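Local coordinates for protein FdxN element excision controlling factor XisI (Anabaena variabilis ATCC 29413, PDB 2NVM) that probably acts with XisF and XisH in the site-specific recombination that excises the fdxN element from cyanobacterial nitrogen-fixation genes, at residues 4-9 against 78-83; 16-20 against 45-49. All blocks are in the same frame, centred on the assembly; numbering follows the deposited sequence. Where two conformers were deposited one is given.

Contact 1. Residues 4-9 against 78-83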
loop_
_atom_site.group_PDB
_atom_site.type_symbol
_atom_site.label_atom_id
_atom_site.label_comp_id
_atom_site.label_asym_id
_atom_site.label_seq_id
_atom_site.Cartn_x
_atom_site.Cartn_y
_atom_site.Cartn_z
ATOM N N LYS B 4 -14.417 -19.321 2.470
ATOM C CA LYS B 4 -14.037 -18.840 1.120
ATOM C C LYS B 4 -13.020 -17.703 1.297
ATOM O O LYS B 4 -11.926 -17.764 0.743
ATOM C CB LYS B 4 -15.272 -18.346 0.324
ATOM C CG LYS B 4 -15.007 -17.775 -1.105
ATOM C CD LYS B 4 -16.219 -16.988 -1.658
ATOM C CE LYS B 4 -15.821 -16.125 -2.883
ATOM N NZ LYS B 4 -16.890 -15.213 -3.438
ATOM N N LEU B 5 -13.404 -16.703 2.098
ATOM C CA LEU B 5 -12.560 -15.542 2.425
ATOM C C LEU B 5 -11.208 -15.878 3.084
ATOM O O LEU B 5 -10.185 -15.343 2.661
ATOM C CB LEU B 5 -13.337 -14.496 3.258
ATOM C CG LEU B 5 -14.174 -13.442 2.511
ATOM C CD1 LEU B 5 -13.264 -12.310 1.966
ATOM C CD2 LEU B 5 -15.063 -14.034 1.404
ATOM N N THR B 6 -11.215 -16.745 4.097
ATOM C CA THR B 6 -9.972 -17.178 4.797
ATOM C C THR B 6 -8.982 -17.877 3.842
ATOM O O THR B 6 -7.770 -17.650 3.920
ATOM C CB THR B 6 -10.262 -18.078 6.029
ATOM O OG1 THR B 6 -11.240 -19.049 5.669
ATOM C CG2 THR B 6 -10.823 -17.268 7.172
ATOM N N HIS B 7 -9.519 -18.713 2.953
ATOM C CA HIS B 7 -8.733 -19.390 1.909
ATOM C C HIS B 7 -8.109 -18.357 0.945
ATOM O O HIS B 7 -6.922 -18.440 0.629
ATOM C CB HIS B 7 -9.600 -20.413 1.150
ATOM C CG HIS B 7 -8.950 -20.956 -0.079
ATOM N ND1 HIS B 7 -7.807 -21.723 -0.032
ATOM C CD2 HIS B 7 -9.271 -20.828 -1.385
ATOM C CE1 HIS B 7 -7.450 -22.042 -1.261
ATOM N NE2 HIS B 7 -8.322 -21.511 -2.100
ATOM N N TYR B 8 -8.930 -17.407 0.503
ATOM C CA TYR B 8 -8.511 -16.305 -0.386
ATOM C C TYR B 8 -7.438 -15.428 0.258
ATOM O O TYR B 8 -6.495 -15.034 -0.426
ATOM C CB TYR B 8 -9.727 -15.452 -0.810
ATOM C CG TYR B 8 -10.630 -16.032 -1.886
ATOM C CD1 TYR B 8 -10.739 -17.428 -2.122
ATOM C CD2 TYR B 8 -11.496 -15.181 -2.609
ATOM C CE1 TYR B 8 -11.609 -17.941 -3.094
ATOM C CE2 TYR B 8 -12.385 -15.702 -3.593
ATOM C CZ TYR B 8 -12.427 -17.082 -3.820
ATOM O OH TYR B 8 -13.275 -17.633 -4.751
ATOM N N ARG B 9 -7.596 -15.124 1.555
ATOM C CA ARG B 9 -6.607 -14.342 2.330
ATOM C C ARG B 9 -5.258 -15.055 2.369
ATOM O O ARG B 9 -4.248 -14.465 2.015
ATOM C CB ARG B 9 -7.074 -14.071 3.774
ATOM C CG ARG B 9 -8.149 -13.014 3.909
ATOM C CD ARG B 9 -8.433 -12.769 5.372
ATOM N NE ARG B 9 -9.356 -11.654 5.600
ATOM C CZ ARG B 9 -10.692 -11.716 5.709
ATOM N NH1 ARG B 9 -11.374 -12.866 5.646
ATOM N NH2 ARG B 9 -11.367 -10.579 5.921
ATOM N N ILE B 78 -9.158 -7.693 -1.540
ATOM C CA ILE B 78 -10.324 -8.563 -1.540
ATOM C C ILE B 78 -11.475 -7.598 -1.260
ATOM O O ILE B 78 -11.471 -6.926 -0.226
ATOM C CB ILE B 78 -10.269 -9.720 -0.514
ATOM C CG1 ILE B 78 -8.948 -10.519 -0.647
ATOM C CG2 ILE B 78 -11.478 -10.624 -0.723
ATOM C CD1 ILE B 78 -8.777 -11.618 0.364
ATOM N N GLN B 79 -12.419 -7.518 -2.200
ATOM C CA GLN B 79 -13.579 -6.625 -2.127
ATOM C C GLN B 79 -14.836 -7.336 -2.655
ATOM O O GLN B 79 -14.838 -7.802 -3.800
ATOM C CB GLN B 79 -13.281 -5.389 -2.958
ATOM C CG GLN B 79 -14.334 -4.287 -2.880
ATOM C CD GLN B 79 -13.881 -2.992 -3.549
ATOM O OE1 GLN B 79 -13.956 -1.926 -2.939
ATOM N NE2 GLN B 79 -13.371 -3.084 -4.787
ATOM N N ASN B 80 -15.881 -7.402 -1.819
ATOM C CA ASN B 80 -17.167 -8.060 -2.136
ATOM C C ASN B 80 -16.987 -9.546 -2.527
ATOM O O ASN B 80 -17.623 -10.052 -3.462
ATOM C CB ASN B 80 -17.931 -7.258 -3.212
ATOM C CG ASN B 80 -18.167 -5.794 -2.809
ATOM O OD1 ASN B 80 -18.526 -5.500 -1.657
ATOM N ND2 ASN B 80 -17.982 -4.874 -3.768
ATOM N N GLY B 81 -16.103 -10.224 -1.789
ATOM C CA GLY B 81 -15.779 -11.626 -2.022
ATOM C C GLY B 81 -14.974 -11.940 -3.271
ATOM O O GLY B 81 -14.951 -13.099 -3.679
ATOM N N LYS B 82 -14.319 -10.938 -3.874
ATOM C CA LYS B 82 -13.489 -11.129 -5.086
ATOM C C LYS B 82 -12.108 -10.503 -4.921
ATOM O O LYS B 82 -11.963 -9.500 -4.222
ATOM C CB LYS B 82 -14.190 -10.585 -6.334
ATOM C CG LYS B 82 -15.506 -11.305 -6.607
ATOM C CD LYS B 82 -16.095 -11.003 -7.973
ATOM C CE LYS B 82 -17.396 -11.780 -8.177
ATOM N NZ LYS B 82 -17.910 -11.639 -9.557
ATOM N N ILE B 83 -11.115 -11.109 -5.579
ATOM C CA ILE B 83 -9.718 -10.679 -5.556
ATOM C C ILE B 83 -9.545 -9.691 -6.706
ATOM O O ILE B 83 -9.788 -10.033 -7.852
ATOM C CB ILE B 83 -8.741 -11.892 -5.701
ATOM C CG1 ILE B 83 -8.899 -12.838 -4.484
ATOM C CG2 ILE B 83 -7.287 -11.432 -5.856
ATOM C CD1 ILE B 83 -8.170 -14.141 -4.598
#
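The first turns of helix 4-23 lie against a beta-hairpin with a two-residue loop, the type I' turn from Gln79 to Lys82 that joins strands 67-79 and 82-87, and Lys4, Leu5, Tyr8 and Arg9 make the touch. Lys4 sends its extended chain past the ring of Tyr8 to the turn, where NZ donates to Gly81 O at 2.9 Å. The C=O...N angle is 131° and the donor is tilted 21° from the carbonyl plane. CG of Lys4 stands anti to the backbone N (chi1 178°), and that starts the chain over one face of the Tyr8 ring, with CG itself 3.8 Å above the plane near the rim. Asp107 is a long, weak ion-pair partner of the same amine.

The Asn80-Gly81 pair, both at positive phi, suits the two central places of a type I' turn, and at Gly81 that backbone favours glycine.

Beside the turn the contact is apolar. Leu5 and Ile78 lie alongside, pointing opposite ways, CD1 of Leu5 meeting CG2 of Ile78 at 3.6 Å. CD1 of Ile78 meets the helix 4.1 Å from Tyr8 CB and 3.9 Å from Arg9 CG. The buried Tyr8 ring slants across Ile83, its CD2 4.0 Å from Ile83 CG1, while CE2 approaches Gly81 O and OH is hydrogen-bonded to Asp107. An alanine in place of Tyr8 is likely to open a gap over Ile83, strip the Lys4 chain of the ring it lies along and leave Asp107 without its hydroxyl partner. Arg9 contributes CG here, against Ile78, while its NE is salt-bridged to Asp54.

Contact 2. Residues 16-20 against 45-49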
loop_
_atom_site.group_PDB
_atom_site.type_symbol
_atom_site.label_atom_id
_atom_site.label_comp_id
_atom_site.label_asym_id
_atom_site.label_seq_id
_atom_site.Cartn_x
_atom_site.Cartn_y
_atom_site.Cartn_z
ATOM N N ILE B 16 1.821 -13.042 -2.628
ATOM C CA ILE B 16 2.536 -11.747 -2.522
ATOM C C ILE B 16 3.941 -11.923 -1.885
ATOM O O ILE B 16 4.925 -11.424 -2.438
ATOM C CB ILE B 16 1.645 -10.610 -1.873
ATOM C CG1 ILE B 16 2.160 -9.217 -2.284
ATOM C CG2 ILE B 16 1.523 -10.777 -0.353
ATOM C CD1 ILE B 16 1.342 -8.033 -1.745
ATOM N N LYS B 17 4.026 -12.722 -0.812
ATOM C CA LYS B 17 5.304 -13.040 -0.150
ATOM C C LYS B 17 6.248 -13.851 -1.038
ATOM O O LYS B 17 7.459 -13.634 -0.965
ATOM C CB LYS B 17 5.099 -13.771 1.188
ATOM C CG LYS B 17 4.469 -12.905 2.271
ATOM C CD LYS B 17 4.201 -13.709 3.547
ATOM C CE LYS B 17 3.503 -12.862 4.619
ATOM N NZ LYS B 17 3.288 -13.637 5.874
ATOM N N LYS B 18 5.702 -14.764 -1.860
ATOM C CA LYS B 18 6.492 -15.599 -2.791
ATOM C C LYS B 18 7.251 -14.722 -3.778
ATOM O O LYS B 18 8.471 -14.796 -3.826
ATOM C CB LYS B 18 5.616 -16.644 -3.536
ATOM C CG LYS B 18 6.331 -17.508 -4.587
ATOM C CD LYS B 18 5.443 -18.658 -5.071
ATOM C CE LYS B 18 6.185 -19.550 -6.089
ATOM N NZ LYS B 18 5.515 -20.864 -6.370
ATOM N N TYR B 19 6.523 -13.890 -4.526
ATOM C CA TYR B 19 7.136 -12.960 -5.501
ATOM C C TYR B 19 7.996 -11.864 -4.874
ATOM O O TYR B 19 8.943 -11.412 -5.526
ATOM C CB TYR B 19 6.103 -12.374 -6.479
ATOM C CG TYR B 19 5.574 -13.416 -7.427
ATOM C CD1 TYR B 19 6.328 -13.814 -8.551
ATOM C CD2 TYR B 19 4.342 -14.040 -7.200
ATOM C CE1 TYR B 19 5.850 -14.807 -9.441
ATOM C CE2 TYR B 19 3.853 -15.027 -8.073
ATOM C CZ TYR B 19 4.605 -15.405 -9.195
ATOM O OH TYR B 19 4.117 -16.372 -10.044
ATOM N N TYR B 20 7.667 -11.452 -3.640
ATOM C CA TYR B 20 8.460 -10.472 -2.872
ATOM C C TYR B 20 9.836 -11.083 -2.561
ATOM O O TYR B 20 10.855 -10.481 -2.899
ATOM C CB TYR B 20 7.748 -10.056 -1.567
ATOM C CG TYR B 20 8.488 -9.020 -0.737
ATOM C CD1 TYR B 20 8.328 -7.661 -1.003
ATOM C CD2 TYR B 20 9.344 -9.394 0.319
ATOM C CE1 TYR B 20 9.009 -6.667 -0.245
ATOM C CE2 TYR B 20 10.036 -8.420 1.085
ATOM C CZ TYR B 20 9.859 -7.057 0.796
ATOM O OH TYR B 20 10.516 -6.101 1.540
ATOM N N ASP B 45 12.537 -2.224 -1.273
ATOM C CA ASP B 45 11.217 -2.802 -1.327
ATOM C C ASP B 45 10.621 -2.896 0.077
ATOM O O ASP B 45 11.354 -3.098 1.028
ATOM C CB ASP B 45 11.281 -4.199 -1.982
ATOM C CG ASP B 45 11.648 -4.143 -3.489
ATOM O OD1 ASP B 45 11.956 -3.067 -4.052
ATOM O OD2 ASP B 45 11.621 -5.197 -4.130
ATOM N N ARG B 46 9.308 -2.665 0.174
ATOM C CA ARG B 46 8.542 -2.748 1.430
ATOM C C ARG B 46 7.238 -3.503 1.144
ATOM O O ARG B 46 6.615 -3.295 0.096
ATOM C CB ARG B 46 8.172 -1.373 2.030
ATOM C CG ARG B 46 9.318 -0.436 2.477
ATOM C CD ARG B 46 9.847 0.420 1.344
ATOM N NE ARG B 46 10.955 1.308 1.748
ATOM C CZ ARG B 46 10.857 2.564 2.216
ATOM N NH1 ARG B 46 9.685 3.164 2.387
ATOM N NH2 ARG B 46 11.965 3.237 2.530
ATOM N N LEU B 47 6.829 -4.351 2.088
ATOM C CA LEU B 47 5.610 -5.164 2.007
ATOM C C LEU B 47 4.635 -4.583 3.031
ATOM O O LEU B 47 5.045 -4.302 4.161
ATOM C CB LEU B 47 5.956 -6.628 2.316
ATOM C CG LEU B 47 4.981 -7.727 1.903
ATOM C CD1 LEU B 47 4.712 -7.668 0.403
ATOM C CD2 LEU B 47 5.552 -9.114 2.308
ATOM N N ILE B 48 3.373 -4.369 2.627
ATOM C CA ILE B 48 2.347 -3.768 3.502
ATOM C C ILE B 48 1.101 -4.649 3.404
ATOM O O ILE B 48 0.327 -4.569 2.430
ATOM C CB ILE B 48 2.044 -2.264 3.145
ATOM C CG1 ILE B 48 3.331 -1.496 2.779
ATOM C CG2 ILE B 48 1.242 -1.576 4.291
ATOM C CD1 ILE B 48 3.137 -0.032 2.495
ATOM N N ILE B 49 0.938 -5.510 4.402
ATOM C CA ILE B 49 -0.171 -6.458 4.494
ATOM C C ILE B 49 -1.143 -5.985 5.582
ATOM O O ILE B 49 -0.741 -5.788 6.706
ATOM C CB ILE B 49 0.345 -7.889 4.870
ATOM C CG1 ILE B 49 1.481 -8.362 3.932
ATOM C CG2 ILE B 49 -0.809 -8.896 4.929
ATOM C CD1 ILE B 49 1.148 -8.401 2.489
#
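Tyr20 lays one ring face over Leu47: CB of the leucine sits 4.2 Å from the ring centroid and 18° off the ring normal, a CH-pi contact displaced toward the rim. The first torsion of Tyr20 is fully extended, CG turned away from the backbone N, and this carries the ring from the helix to the strand, where OH makes a weak hydrogen bond of 3.2 Å to Asp45 O. The ring passes the oppositely directed Asp45 side chain, ring and carboxylate planes 53° apart, and CE1 of Tyr20 comes 3.8 Å from Asp45 CB. Trp58 adds an edge-to-face contact with the tyrosine.

This is helix-on-sheet packing: the axes of helix 16-20 and strand 45-49 run antiparallel, at 175°, and 10.4 Å apart. Alternate strand residues Asp45, Leu47 and Ile49 face the helix. The methyls of Leu47 divide, CD1 meeting Tyr20 CD1 at 3.9 Å and lying beside Ile16 CD1, CD2 touching Lys17 CG, whose chain crosses the leucine at about a right angle. Ile16 CG2 and Ile49 CD1 meet tip to tip at 3.7 Å. The strand also borders the second subunit, whose Asp50 OD2 is hydrogen-bonded to Ile49 N.

Overall arrangement
Both contacts use helix 4-23 and set it against the same mixed sheet: contact 1 at its N-terminal turns, contact 2 farther along toward its C-terminal end. Their centres are 18 Å apart and their nearest atoms about 7 Å, with no direct touch. In sequence, both segments of contact 2 fall between the two segments of contact 1. The two differ in what they meet: the hairpin between strands 67-79 and 82-87 in contact 1, strand 44-50 in contact 2. The second subunit lies near both, packing Pro40 on Gln79 of contact 1 and, more extensively, meeting residues 45-49, where Ile48 packs on Ile48 of its partner.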